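Local coordinates for protein putative NADH Oxidase (Clostridium acetobutylicum, PDB 3E10) that binds flavin mononucleotide and, as a member of the nitroreductase family, probably acts as an FMN-dependent oxidoreductase, at residues A64-T69 with V141-Y146; E44-E49 with E128-K133; I24-R29 with L101-Y106; E121-L126 with I136-V141. One frame throughout, in Å; residues are numbered along the deposited sequence. Where two conformers were deposited one is given.

Contact 1 of 4, residues A64-T69 with V141-Y146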
loop_
_atom_site.group_PDB
_atom_site.type_symbol
_atom_site.label_atom_id
_atom_site.label_comp_id
_atom_site.label_asym_id
_atom_site.label_seq_id
_atom_site.Cartn_x
_atom_site.Cartn_y
_atom_site.Cartn_z
ATOM N N ALA B 64 5.831 19.160 1.911
ATOM C CA ALA B 64 6.770 18.562 0.972
ATOM C C ALA B 64 8.183 19.133 1.096
ATOM O O ALA B 64 8.960 19.072 0.142
ATOM C CB ALA B 64 6.258 18.724 -0.445
ATOM N N ASN B 65 8.505 19.682 2.262
ATOM C CA ASN B 65 9.802 20.310 2.437
ATOM C C ASN B 65 10.974 19.348 2.356
ATOM O O ASN B 65 12.121 19.767 2.140
ATOM C CB ASN B 65 9.835 21.138 3.723
ATOM C CG ASN B 65 9.025 22.413 3.602
ATOM O OD1 ASN B 65 8.852 22.955 2.497
ATOM N ND2 ASN B 65 8.526 22.907 4.728
ATOM N N SER B 66 10.712 18.049 2.497
ATOM C CA SER B 66 11.766 17.051 2.292
ATOM C C SER B 66 12.422 17.166 0.920
ATOM O O SER B 66 13.583 16.787 0.741
ATOM C CB SER B 66 11.221 15.643 2.491
ATOM O OG SER B 66 10.162 15.372 1.601
ATOM N N LEU B 67 11.678 17.662 -0.055
ATOM C CA LEU B 67 12.202 17.747 -1.405
ATOM C C LEU B 67 13.329 18.772 -1.497
ATOM O O LEU B 67 14.134 18.729 -2.424
ATOM C CB LEU B 67 11.087 18.094 -2.389
ATOM C CG LEU B 67 10.108 16.941 -2.656
ATOM C CD1 LEU B 67 8.824 17.453 -3.292
ATOM C CD2 LEU B 67 10.820 15.898 -3.536
ATOM N N LYS B 68 13.417 19.679 -0.541
ATOM C CA LYS B 68 14.459 20.700 -0.609
ATOM C C LYS B 68 15.871 20.152 -0.444
ATOM O O LYS B 68 16.837 20.796 -0.863
ATOM C CB LYS B 68 14.202 21.808 0.409
ATOM C CG LYS B 68 12.890 22.550 0.144
ATOM C CD LYS B 68 12.705 23.699 1.094
ATOM C CE LYS B 68 11.409 24.439 0.830
ATOM N NZ LYS B 68 11.249 24.856 -0.600
ATOM N N THR B 69 15.995 18.977 0.162
ATOM C CA THR B 69 17.302 18.297 0.249
ATOM C C THR B 69 17.392 16.995 -0.528
ATOM O O THR B 69 18.473 16.402 -0.634
ATOM C CB THR B 69 17.749 18.067 1.700
ATOM O OG1 THR B 69 16.835 17.169 2.339
ATOM C CG2 THR B 69 17.841 19.405 2.518
ATOM N N VAL B 141 4.014 12.150 -4.368
ATOM C CA VAL B 141 5.449 12.255 -4.658
ATOM C C VAL B 141 6.178 11.532 -3.546
ATOM O O VAL B 141 5.792 11.632 -2.389
ATOM C CB VAL B 141 5.914 13.712 -4.732
ATOM C CG1 VAL B 141 7.424 13.786 -4.991
ATOM C CG2 VAL B 141 5.115 14.524 -5.768
ATOM N N ILE B 142 7.237 10.784 -3.906
ATOM C CA ILE B 142 8.129 10.170 -2.914
ATOM C C ILE B 142 9.507 10.833 -3.036
ATOM O O ILE B 142 10.103 10.826 -4.110
ATOM C CB ILE B 142 8.197 8.652 -3.084
ATOM C CG1 ILE B 142 6.801 8.018 -2.856
ATOM C CG2 ILE B 142 9.201 8.034 -2.074
ATOM C CD1 ILE B 142 6.694 6.600 -3.179
ATOM N N SER B 143 9.949 11.470 -1.959
ATOM C CA SER B 143 11.298 12.023 -1.936
ATOM C C SER B 143 12.204 10.929 -1.378
ATOM O O SER B 143 11.797 10.182 -0.483
ATOM C CB SER B 143 11.398 13.303 -1.119
ATOM O OG SER B 143 10.971 13.094 0.172
ATOM N N VAL B 144 13.405 10.810 -1.933
ATOM C CA VAL B 144 14.305 9.705 -1.638
ATOM C C VAL B 144 15.740 10.261 -1.555
ATOM O O VAL B 144 16.133 11.130 -2.326
ATOM C CB VAL B 144 14.267 8.635 -2.752
ATOM C CG1 VAL B 144 15.151 7.445 -2.392
ATOM C CG2 VAL B 144 12.848 8.137 -3.022
ATOM N N GLY B 145 16.525 9.723 -0.634
ATOM C CA GLY B 145 17.947 10.036 -0.535
ATOM C C GLY B 145 18.606 9.245 0.578
ATOM O O GLY B 145 17.959 8.491 1.274
ATOM N N TYR B 146 19.903 9.413 0.765
ATOM C CA TYR B 146 20.570 8.827 1.908
ATOM C C TYR B 146 20.221 9.667 3.152
ATOM O O TYR B 146 20.277 10.897 3.122
ATOM C CB TYR B 146 22.098 8.750 1.678
ATOM C CG TYR B 146 22.434 7.620 0.717
ATOM C CD1 TYR B 146 22.462 6.312 1.144
ATOM C CD2 TYR B 146 22.565 7.854 -0.635
ATOM C CE1 TYR B 146 22.687 5.272 0.261
ATOM C CE2 TYR B 146 22.811 6.816 -1.531
ATOM C CZ TYR B 146 22.868 5.523 -1.074
ATOM O OH TYR B 146 23.114 4.481 -1.955
#
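S66 and S143 point their hydroxyls at each other between the loop and the strand, and OG of S66 lies 2.8 Å from OG of S143, a hydrogen bond in which either oxygen could be the donor. On S66 the hydroxyl sits between the backbone N and the carbonyl carbon (chi1 59°), and S143 takes the same setting, the one that lets the two oxygens meet. The S143 hydroxyl also bonds to OH of Y14; this buried oxygen therefore has two hydroxyl partners.

L67 comes in beside the serine pair. Its CB leaves the backbone obliquely, but CD2 reaches in and rests 3.6 Å from CB of S143, against that carbon rather than the hydroxyl. In the nitroreductase fold this is a loop, running from helix 51-57 to strand 72-79, laid over one face of the antiparallel sheet, with S143 on inner strand 136-145 between strands 72-79 and 110-115. V141, two residues earlier on that strand, turns its side chain to the same face and offers CG1 to L67 CD2 at 4.3 Å, a looser apolar touch.

Strand 110-115 lies next to it: S66 and L67 both touch L114, and S66 also V112, two residues of the FMN pocket. L67 further meets I54 and L57 of helix 51-57, and the S66 side chain lies about 6 Å from the bound flavin.

Contact 2 of 4, residues E44-E49 with E128-K133; sequences EFIVLE and EMFNLK
I46 sets its CD1 methyl over one face of the F130 ring, 3.8 Å from the ring centroid and 19° off the ring normal, a CH-pi contact. The methyl is displaced toward the rim, and its closest ring atom is CD1 of F130, at 3.6 Å from CD1 of I46. L48, two residues along the same strand and on the same side of it, brings its CD1 to 4.2 Å from CZ of F130, arriving obliquely at the far end of the ring.

I46 reaches out with CG1 anti to the carbonyl carbon (chi1 -53°) and the chain then extended, which carries CD1 out to meet a ring approaching from the opposite direction. F130 itself is the first residue to leave helical geometry after helix 120-129; the next residue, N131, has positive phi and is the C-prime residue of a Schellman motif, with a weak bond from N131 N to E128 O.

Beyond this shell, L57 of helix 51-57 also touches F130, and I54 touches L48. Strand 43-48 is an edge strand within its own chain, yet F45, I46 and V47 continue the sheet by pairing in parallel with a strand of the second subunit, whose E166 packs on I46 and L48. Between the segments themselves the chemistry is wholly apolar: the contact rests on dispersion and the CH-pi interaction alone.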
loop_
_atom_site.group_PDB
_atom_site.type_symbol
_atom_site.label_atom_id
_atom_site.label_comp_id
_atom_site.label_asym_id
_atom_site.label_seq_id
_atom_site.Cartn_x
_atom_site.Cartn_y
_atom_site.Cartn_z
ATOM N N GLU B 44 2.164 5.268 -13.723
ATOM C CA GLU B 44 3.212 5.971 -14.490
ATOM C C GLU B 44 4.049 6.721 -13.476
ATOM O O GLU B 44 3.529 7.123 -12.459
ATOM C CB GLU B 44 2.552 6.998 -15.440
ATOM C CG GLU B 44 1.670 6.387 -16.535
ATOM C CD GLU B 44 2.435 5.732 -17.664
ATOM O OE1 GLU B 44 3.702 5.827 -17.705
ATOM O OE2 GLU B 44 1.768 5.091 -18.539
ATOM N N PHE B 45 5.331 6.906 -13.761
ATOM C CA PHE B 45 6.276 7.490 -12.825
ATOM C C PHE B 45 7.091 8.578 -13.518
ATOM O O PHE B 45 7.669 8.327 -14.581
ATOM C CB PHE B 45 7.249 6.418 -12.280
ATOM C CG PHE B 45 6.564 5.200 -11.735
ATOM C CD1 PHE B 45 6.274 4.133 -12.547
ATOM C CD2 PHE B 45 6.144 5.146 -10.418
ATOM C CE1 PHE B 45 5.616 3.001 -12.069
ATOM C CE2 PHE B 45 5.486 4.031 -9.937
ATOM C CZ PHE B 45 5.227 2.963 -10.763
ATOM N N ILE B 46 7.235 9.733 -12.877
ATOM C CA ILE B 46 8.202 10.741 -13.327
ATOM C C ILE B 46 9.357 10.728 -12.307
ATOM O O ILE B 46 9.153 10.890 -11.108
ATOM C CB ILE B 46 7.623 12.155 -13.411
ATOM C CG1 ILE B 46 6.354 12.203 -14.247
ATOM C CG2 ILE B 46 8.685 13.133 -14.004
ATOM C CD1 ILE B 46 5.603 13.563 -14.195
ATOM N N VAL B 47 10.561 10.508 -12.815
ATOM C CA VAL B 47 11.727 10.393 -11.978
ATOM C C VAL B 47 12.525 11.671 -12.173
ATOM O O VAL B 47 12.861 12.012 -13.330
ATOM C CB VAL B 47 12.570 9.184 -12.388
ATOM C CG1 VAL B 47 13.865 9.139 -11.582
ATOM C CG2 VAL B 47 11.730 7.878 -12.249
ATOM N N LEU B 48 12.788 12.388 -11.078
ATOM C CA LEU B 48 13.570 13.633 -11.115
ATOM C C LEU B 48 14.861 13.506 -10.321
ATOM O O LEU B 48 14.872 13.044 -9.174
ATOM C CB LEU B 48 12.787 14.791 -10.538
ATOM C CG LEU B 48 11.478 15.223 -11.202
ATOM C CD1 LEU B 48 10.280 14.328 -10.744
ATOM C CD2 LEU B 48 11.230 16.694 -10.915
ATOM N N GLU B 49 15.951 13.937 -10.958
ATOM C CA GLU B 49 17.233 14.153 -10.304
ATOM C C GLU B 49 17.739 15.590 -10.472
ATOM O O GLU B 49 18.771 15.948 -9.899
ATOM C CB GLU B 49 18.279 13.170 -10.839
ATOM C CG GLU B 49 17.999 11.725 -10.474
ATOM C CD GLU B 49 19.195 10.820 -10.780
ATOM O OE1 GLU B 49 20.161 10.796 -9.958
ATOM O OE2 GLU B 49 19.174 10.160 -11.858
ATOM N N GLU B 128 -0.264 21.110 -13.155
ATOM C CA GLU B 128 0.264 22.337 -13.778
ATOM C C GLU B 128 1.782 22.270 -13.963
ATOM O O GLU B 128 2.318 22.625 -15.016
ATOM C CB GLU B 128 -0.137 23.532 -12.896
ATOM C CG GLU B 128 -1.616 23.929 -13.127
ATOM C CD GLU B 128 -2.198 24.984 -12.165
ATOM O OE1 GLU B 128 -1.441 25.620 -11.411
ATOM O OE2 GLU B 128 -3.440 25.138 -12.168
HETATM N N MSE B 129 2.475 21.755 -12.952
HETATM C CA MSE B 129 3.932 21.688 -12.998
HETATM C C MSE B 129 4.440 20.815 -14.138
HETATM O O MSE B 129 5.443 21.123 -14.763
HETATM C CB MSE B 129 4.471 21.192 -11.655
HETATM C CG MSE B 129 4.391 22.248 -10.575
HETATM SE SE MSE B 129 4.727 21.446 -8.821
HETATM C CE MSE B 129 5.359 22.907 -7.851
ATOM N N PHE B 130 3.749 19.708 -14.391
ATOM C CA PHE B 130 4.129 18.782 -15.430
ATOM C C PHE B 130 3.250 18.848 -16.697
ATOM O O PHE B 130 3.436 18.049 -17.611
ATOM C CB PHE B 130 4.110 17.361 -14.835
ATOM C CG PHE B 130 5.155 17.161 -13.763
ATOM C CD1 PHE B 130 6.491 17.038 -14.108
ATOM C CD2 PHE B 130 4.793 17.143 -12.416
ATOM C CE1 PHE B 130 7.451 16.896 -13.133
ATOM C CE2 PHE B 130 5.759 16.987 -11.428
ATOM C CZ PHE B 130 7.073 16.849 -11.782
ATOM N N ASN B 131 2.362 19.845 -16.758
ATOM C CA ASN B 131 1.386 20.009 -17.831
ATOM C C ASN B 131 0.748 18.693 -18.242
ATOM O O ASN B 131 0.807 18.291 -19.384
ATOM C CB ASN B 131 1.988 20.718 -19.035
ATOM C CG ASN B 131 0.936 21.127 -20.021
ATOM O OD1 ASN B 131 -0.152 21.545 -19.615
ATOM N ND2 ASN B 131 1.214 20.927 -21.325
ATOM N N LEU B 132 0.164 18.008 -17.271
ATOM C CA LEU B 132 -0.328 16.673 -17.533
ATOM C C LEU B 132 -1.595 16.673 -18.372
ATOM O O LEU B 132 -2.461 17.518 -18.199
ATOM C CB LEU B 132 -0.629 15.943 -16.203
ATOM C CG LEU B 132 0.573 15.766 -15.278
ATOM C CD1 LEU B 132 0.127 15.124 -13.973
ATOM C CD2 LEU B 132 1.670 14.951 -15.992
ATOM N N LYS B 133 -1.700 15.693 -19.253
ATOM C CA LYS B 133 -2.952 15.342 -19.925
ATOM C C LYS B 133 -4.051 15.048 -18.911
ATOM O O LYS B 133 -3.781 14.529 -17.827
ATOM C CB LYS B 133 -2.763 14.077 -20.747
ATOM C CG LYS B 133 -2.062 14.233 -22.069
ATOM C CD LYS B 133 -1.848 12.878 -22.754
ATOM C CE LYS B 133 -0.686 12.075 -22.156
ATOM N NZ LYS B 133 0.619 12.708 -22.169
#

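Contact 3 of 4, residues I24-R29 with L101-Y106; sequences IEKLLR and LLEAAY
Two torsions bring E103 of helix 89-106 against L27 and K26 of helix 21-32: its CG stands opposite the backbone N (chi1 -176°), and a bend at chi2 (71°) then folds the carboxylate over toward K26. These helices of the nitroreductase fold pack side by side and roughly antiparallel, at 146°, with the axes of the two segments 8.9 Å apart at closest approach.

The apolar part belongs to L27. Its CD2 lies against the opposing backbone, 3.5 Å from N of A104, and the small A104 side chain meets the same methyl with its CB at 3.9 Å. CG of E103 touches that methyl too, so one methyl of L27 meets both E103 and A104. L27 also touches L72 and I74 of strand 72-79.

On the solvent side K26 and E103 do not pair directly, NZ of K26 being 5.3 Å from OE2 of E103, though the opposite charges may still attract. Water fills the interval. One molecule donates to OE2 of E103 and accepts a weak bond from K26 NZ; a second gives a weak bond to the same OE2 and donates to the backbone O of K26 at 2.8 Å.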
loop_
_atom_site.group_PDB
_atom_site.type_symbol
_atom_site.label_atom_id
_atom_site.label_comp_id
_atom_site.label_asym_id
_atom_site.label_seq_id
_atom_site.Cartn_x
_atom_site.Cartn_y
_atom_site.Cartn_z
ATOM N N ILE B 24 17.777 3.412 -8.247
ATOM C CA ILE B 24 16.589 4.036 -8.831
ATOM C C ILE B 24 15.776 2.971 -9.563
ATOM O O ILE B 24 14.562 2.894 -9.399
ATOM C CB ILE B 24 16.915 5.201 -9.776
ATOM C CG1 ILE B 24 17.718 6.268 -9.028
ATOM C CG2 ILE B 24 15.622 5.800 -10.352
ATOM C CD1 ILE B 24 18.137 7.472 -9.871
ATOM N N GLU B 25 16.446 2.174 -10.388
ATOM C CA GLU B 25 15.743 1.141 -11.140
ATOM C C GLU B 25 15.041 0.141 -10.221
ATOM O O GLU B 25 13.908 -0.282 -10.480
ATOM C CB GLU B 25 16.694 0.399 -12.086
ATOM C CG GLU B 25 15.951 -0.602 -12.973
ATOM C CD GLU B 25 16.795 -1.219 -14.046
ATOM O OE1 GLU B 25 17.401 -0.473 -14.842
ATOM O OE2 GLU B 25 16.826 -2.457 -14.079
ATOM N N LYS B 26 15.726 -0.283 -9.171
ATOM C CA LYS B 26 15.142 -1.203 -8.209
ATOM C C LYS B 26 13.891 -0.630 -7.534
ATOM O O LYS B 26 12.940 -1.360 -7.282
ATOM C CB LYS B 26 16.187 -1.611 -7.168
ATOM C CG LYS B 26 17.268 -2.502 -7.774
ATOM C CD LYS B 26 18.535 -2.530 -6.979
ATOM C CE LYS B 26 19.456 -3.594 -7.535
ATOM N NZ LYS B 26 18.889 -4.958 -7.284
ATOM N N LEU B 27 13.906 0.664 -7.214
ATOM C CA LEU B 27 12.698 1.277 -6.629
ATOM C C LEU B 27 11.500 1.176 -7.578
ATOM O O LEU B 27 10.371 0.900 -7.153
ATOM C CB LEU B 27 12.964 2.735 -6.282
ATOM C CG LEU B 27 13.989 3.014 -5.172
ATOM C CD1 LEU B 27 14.303 4.525 -5.083
ATOM C CD2 LEU B 27 13.584 2.424 -3.841
ATOM N N LEU B 28 11.746 1.422 -8.861
ATOM C CA LEU B 28 10.701 1.403 -9.860
ATOM C C LEU B 28 10.231 -0.015 -10.145
ATOM O O LEU B 28 9.040 -0.241 -10.342
ATOM C CB LEU B 28 11.183 2.093 -11.139
ATOM C CG LEU B 28 11.375 3.599 -10.949
ATOM C CD1 LEU B 28 12.261 4.153 -12.103
ATOM C CD2 LEU B 28 10.063 4.316 -10.814
ATOM N N ARG B 29 11.168 -0.968 -10.152
ATOM C CA ARG B 29 10.801 -2.356 -10.250
ATOM C C ARG B 29 9.903 -2.770 -9.082
ATOM O O ARG B 29 8.915 -3.489 -9.273
ATOM C CB ARG B 29 12.061 -3.248 -10.322
ATOM C CG ARG B 29 12.739 -3.192 -11.680
ATOM C CD ARG B 29 13.974 -4.110 -11.716
ATOM N NE ARG B 29 14.662 -4.026 -13.014
ATOM C CZ ARG B 29 14.280 -4.654 -14.121
ATOM N NH1 ARG B 29 13.212 -5.476 -14.126
ATOM N NH2 ARG B 29 14.972 -4.485 -15.234
ATOM N N LEU B 101 8.637 2.462 -0.731
ATOM C CA LEU B 101 9.179 2.816 0.563
ATOM C C LEU B 101 9.929 1.635 1.163
ATOM O O LEU B 101 10.974 1.824 1.795
ATOM C CB LEU B 101 8.063 3.250 1.500
ATOM C CG LEU B 101 7.261 4.490 1.113
ATOM C CD1 LEU B 101 6.178 4.711 2.162
ATOM C CD2 LEU B 101 8.152 5.760 0.915
ATOM N N LEU B 102 9.364 0.436 1.067
ATOM C CA LEU B 102 10.042 -0.729 1.620
ATOM C C LEU B 102 11.344 -1.050 0.896
ATOM O O LEU B 102 12.351 -1.364 1.530
ATOM C CB LEU B 102 9.100 -1.925 1.629
ATOM C CG LEU B 102 7.891 -1.807 2.563
ATOM C CD1 LEU B 102 6.901 -2.921 2.254
ATOM C CD2 LEU B 102 8.300 -1.807 4.057
ATOM N N GLU B 103 11.315 -0.973 -0.429
ATOM C CA GLU B 103 12.522 -1.202 -1.210
ATOM C C GLU B 103 13.585 -0.152 -0.862
ATOM O O GLU B 103 14.772 -0.469 -0.757
ATOM C CB GLU B 103 12.227 -1.216 -2.690
ATOM C CG GLU B 103 13.422 -1.535 -3.609
ATOM C CD GLU B 103 13.891 -2.983 -3.568
ATOM O OE1 GLU B 103 13.192 -3.850 -3.005
ATOM O OE2 GLU B 103 14.960 -3.242 -4.162
ATOM N N ALA B 104 13.155 1.101 -0.659
ATOM C CA ALA B 104 14.115 2.129 -0.259
ATOM C C ALA B 104 14.837 1.736 1.016
ATOM O O ALA B 104 16.084 1.789 1.080
ATOM C CB ALA B 104 13.421 3.486 -0.120
ATOM N N ALA B 105 14.075 1.330 2.036
ATOM C CA ALA B 105 14.670 0.915 3.310
ATOM C C ALA B 105 15.622 -0.270 3.088
ATOM O O ALA B 105 16.737 -0.305 3.663
ATOM C CB ALA B 105 13.596 0.615 4.335
ATOM N N TYR B 106 15.209 -1.228 2.249
ATOM C CA TYR B 106 16.054 -2.384 1.909
ATOM C C TYR B 106 17.415 -1.962 1.334
ATOM O O TYR B 106 18.444 -2.585 1.635
ATOM C CB TYR B 106 15.282 -3.305 0.977
ATOM C CG TYR B 106 16.106 -4.433 0.420
ATOM C CD1 TYR B 106 16.457 -5.501 1.208
ATOM C CD2 TYR B 106 16.546 -4.404 -0.894
ATOM C CE1 TYR B 106 17.254 -6.544 0.681
ATOM C CE2 TYR B 106 17.292 -5.415 -1.420
ATOM C CZ TYR B 106 17.641 -6.470 -0.644
ATOM O OH TYR B 106 18.433 -7.462 -1.213
HETATM O O HOH W 1 16.718 -5.038 -4.647
HETATM O O HOH W 2 13.455 -4.130 -6.948
#

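Contact 4 of 4, residues E121-L126 with I136-V141. With EDO (1,2-ethanediol), chain P; EDO (1,2-ethanediol), chain N.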
loop_
_atom_site.group_PDB
_atom_site.type_symbol
_atom_site.label_atom_id
_atom_site.label_comp_id
_atom_site.label_asym_id
_atom_site.label_seq_id
_atom_site.Cartn_x
_atom_site.Cartn_y
_atom_site.Cartn_z
ATOM N N GLU B 121 -5.856 21.145 -4.295
ATOM C CA GLU B 121 -4.760 22.093 -4.535
ATOM C C GLU B 121 -3.460 21.365 -4.916
ATOM O O GLU B 121 -2.693 21.810 -5.775
ATOM C CB GLU B 121 -4.535 22.989 -3.314
ATOM C CG GLU B 121 -3.488 24.048 -3.524
ATOM N N ARG B 122 -3.210 20.242 -4.253
ATOM C CA ARG B 122 -1.969 19.506 -4.511
ATOM C C ARG B 122 -1.988 18.841 -5.884
ATOM O O ARG B 122 -0.998 18.871 -6.638
ATOM C CB ARG B 122 -1.773 18.467 -3.418
ATOM C CG ARG B 122 -1.588 19.088 -2.082
ATOM C CD ARG B 122 -1.258 18.066 -1.036
ATOM N NE ARG B 122 -1.372 18.562 0.330
ATOM C CZ ARG B 122 -1.188 17.803 1.398
ATOM N NH1 ARG B 122 -0.855 16.537 1.272
ATOM N NH2 ARG B 122 -1.367 18.328 2.600
ATOM N N VAL B 123 -3.119 18.220 -6.200
ATOM C CA VAL B 123 -3.270 17.582 -7.499
ATOM C C VAL B 123 -3.172 18.644 -8.619
ATOM O O VAL B 123 -2.553 18.427 -9.645
ATOM C CB VAL B 123 -4.614 16.822 -7.542
ATOM C CG1 VAL B 123 -5.019 16.443 -8.932
ATOM C CG2 VAL B 123 -4.477 15.585 -6.650
ATOM N N LYS B 124 -3.817 19.790 -8.401
ATOM C CA LYS B 124 -3.803 20.878 -9.376
ATOM C C LYS B 124 -2.351 21.348 -9.587
ATOM O O LYS B 124 -1.904 21.532 -10.732
ATOM C CB LYS B 124 -4.702 21.999 -8.857
ATOM C CG LYS B 124 -4.687 23.290 -9.728
ATOM C CD LYS B 124 -5.728 24.244 -9.163
ATOM C CE LYS B 124 -5.969 25.506 -10.011
ATOM N NZ LYS B 124 -4.725 26.272 -10.229
ATOM N N ASN B 125 -1.626 21.536 -8.490
ATOM C CA ASN B 125 -0.228 21.986 -8.612
ATOM C C ASN B 125 0.643 21.009 -9.404
ATOM O O ASN B 125 1.418 21.410 -10.254
ATOM C CB ASN B 125 0.403 22.208 -7.251
ATOM C CG ASN B 125 -0.128 23.430 -6.533
ATOM O OD1 ASN B 125 -0.677 24.345 -7.166
ATOM N ND2 ASN B 125 0.035 23.464 -5.229
ATOM N N LEU B 126 0.445 19.704 -9.192
ATOM C CA LEU B 126 1.246 18.707 -9.925
ATOM C C LEU B 126 0.850 18.630 -11.399
ATOM O O LEU B 126 1.705 18.517 -12.264
ATOM C CB LEU B 126 1.144 17.320 -9.236
ATOM C CG LEU B 126 1.788 17.212 -7.856
ATOM C CD1 LEU B 126 1.426 15.912 -7.172
ATOM C CD2 LEU B 126 3.283 17.398 -7.943
ATOM N N ILE B 136 -4.082 11.752 -16.984
ATOM C CA ILE B 136 -2.951 11.375 -16.140
ATOM C C ILE B 136 -3.124 12.059 -14.790
ATOM O O ILE B 136 -3.059 13.286 -14.682
ATOM C CB ILE B 136 -1.634 11.727 -16.796
ATOM C CG1 ILE B 136 -1.494 11.037 -18.189
ATOM C CG2 ILE B 136 -0.471 11.341 -15.908
ATOM C CD1 ILE B 136 -1.620 9.533 -18.211
ATOM N N LYS B 137 -3.433 11.254 -13.780
ATOM C CA LYS B 137 -3.834 11.747 -12.478
ATOM C C LYS B 137 -2.708 11.659 -11.477
ATOM O O LYS B 137 -2.190 10.558 -11.220
ATOM C CB LYS B 137 -4.979 10.885 -11.953
ATOM C CG LYS B 137 -6.169 10.914 -12.928
ATOM C CD LYS B 137 -7.384 10.162 -12.379
ATOM C CE LYS B 137 -8.028 10.841 -11.170
ATOM N NZ LYS B 137 -8.714 12.132 -11.518
ATOM N N PRO B 138 -2.322 12.805 -10.907
ATOM C CA PRO B 138 -1.316 12.754 -9.849
ATOM C C PRO B 138 -1.779 11.980 -8.627
ATOM O O PRO B 138 -2.924 12.101 -8.211
ATOM C CB PRO B 138 -1.112 14.211 -9.480
ATOM C CG PRO B 138 -1.639 15.002 -10.637
ATOM C CD PRO B 138 -2.697 14.196 -11.239
ATOM N N PHE B 139 -0.883 11.165 -8.083
ATOM C CA PHE B 139 -1.175 10.392 -6.883
ATOM C C PHE B 139 -0.389 10.872 -5.653
ATOM O O PHE B 139 -0.965 11.256 -4.635
ATOM C CB PHE B 139 -0.963 8.894 -7.100
ATOM C CG PHE B 139 -1.226 8.097 -5.846
ATOM C CD1 PHE B 139 -2.509 7.949 -5.366
ATOM C CD2 PHE B 139 -0.186 7.584 -5.082
ATOM C CE1 PHE B 139 -2.757 7.243 -4.206
ATOM C CE2 PHE B 139 -0.441 6.891 -3.891
ATOM C CZ PHE B 139 -1.705 6.719 -3.459
ATOM N N CYS B 140 0.937 10.863 -5.752
ATOM C CA CYS B 140 1.784 11.302 -4.659
ATOM C C CYS B 140 3.169 11.588 -5.211
ATOM O O CYS B 140 3.458 11.293 -6.380
ATOM C CB CYS B 140 1.856 10.266 -3.526
ATOM S SG CYS B 140 2.936 8.841 -3.829
ATOM N N VAL B 141 4.014 12.150 -4.368
ATOM C CA VAL B 141 5.449 12.255 -4.658
ATOM C C VAL B 141 6.178 11.532 -3.546
ATOM O O VAL B 141 5.792 11.632 -2.389
ATOM C CB VAL B 141 5.914 13.712 -4.732
ATOM C CG1 VAL B 141 7.424 13.786 -4.991
ATOM C CG2 VAL B 141 5.115 14.524 -5.768
HETATM C C1 EDO P . -2.037 22.299 0.552
HETATM O O1 EDO P . -2.886 21.285 0.067
HETATM C C2 EDO P . -0.710 21.622 0.767
HETATM O O2 EDO P . -0.463 21.545 2.167
HETATM C C1 EDO N . -1.106 14.374 4.342
HETATM O O1 EDO N . -0.482 14.441 3.049
HETATM C C2 EDO N . -1.181 15.688 5.098
HETATM O O2 EDO N . -0.133 16.563 4.724
#
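V123 and L126 press helix 120-129 onto P138 of strand 136-145, the helix lying on the sheet of the nitroreductase fold, against the strand that follows it in the chain. The segment axes pass 8.1 Å apart at 120°.

Apolar side-chain contacts carry the interface, with O of V123 also lying 3.7 Å from CG of P138. L126 and P138 run alongside one another, pointing opposite ways, CD1 of L126 ending 3.8 Å from CB of P138, while V123 crosses the proline ring at about a right angle and lays CG1 4.0 Å from CD of P138. With CG anti to the carbonyl carbon (chi1 -67°), L126 also brings CD2 up to CG2 of V141. Between P138 and V141, F139 and C140 both face L76 in a classic beta bulge; both turn away from the helix, and F139 touches W89 and M93 of helix 89-106.

Polar bonds gather on R122, which lines the FMN pocket and touches the cofactor. Its extended chain holds the guanidinium beyond the apolar patch, where NH1 bonds to the backbone O of G115. Two 1,2-ethanediol molecules, probably from the crystallisation liquor, occupy its edge. One receives the bond from NE to its O1 and a weak one from NH2; the other spans the two terminal nitrogens, its O1 2.8 Å from NH1 of R122 and its O2 3.0 Å from NH2 of R122.

From the N terminus, helix 21-32 comes first and waits for helix 89-106 to close contact 3. Strand 43-48 opens contact 2 and the loop 64-69 opens contact 1 before that closure, so contacts 1, 2 and 3 all cross one another. Helix 120-129 then opens contact 4, and its end closes contact 2; contacts 2 and 4 therefore cross as well, touching where L132 CD1 meets P138 CG. Strand 136-145 closes contact 4 and then contact 1, the former nested within the latter and sharing V141. Contacts 3 and 4 follow in series on opposite sides of the chain's centre, the sheet lying between their helices.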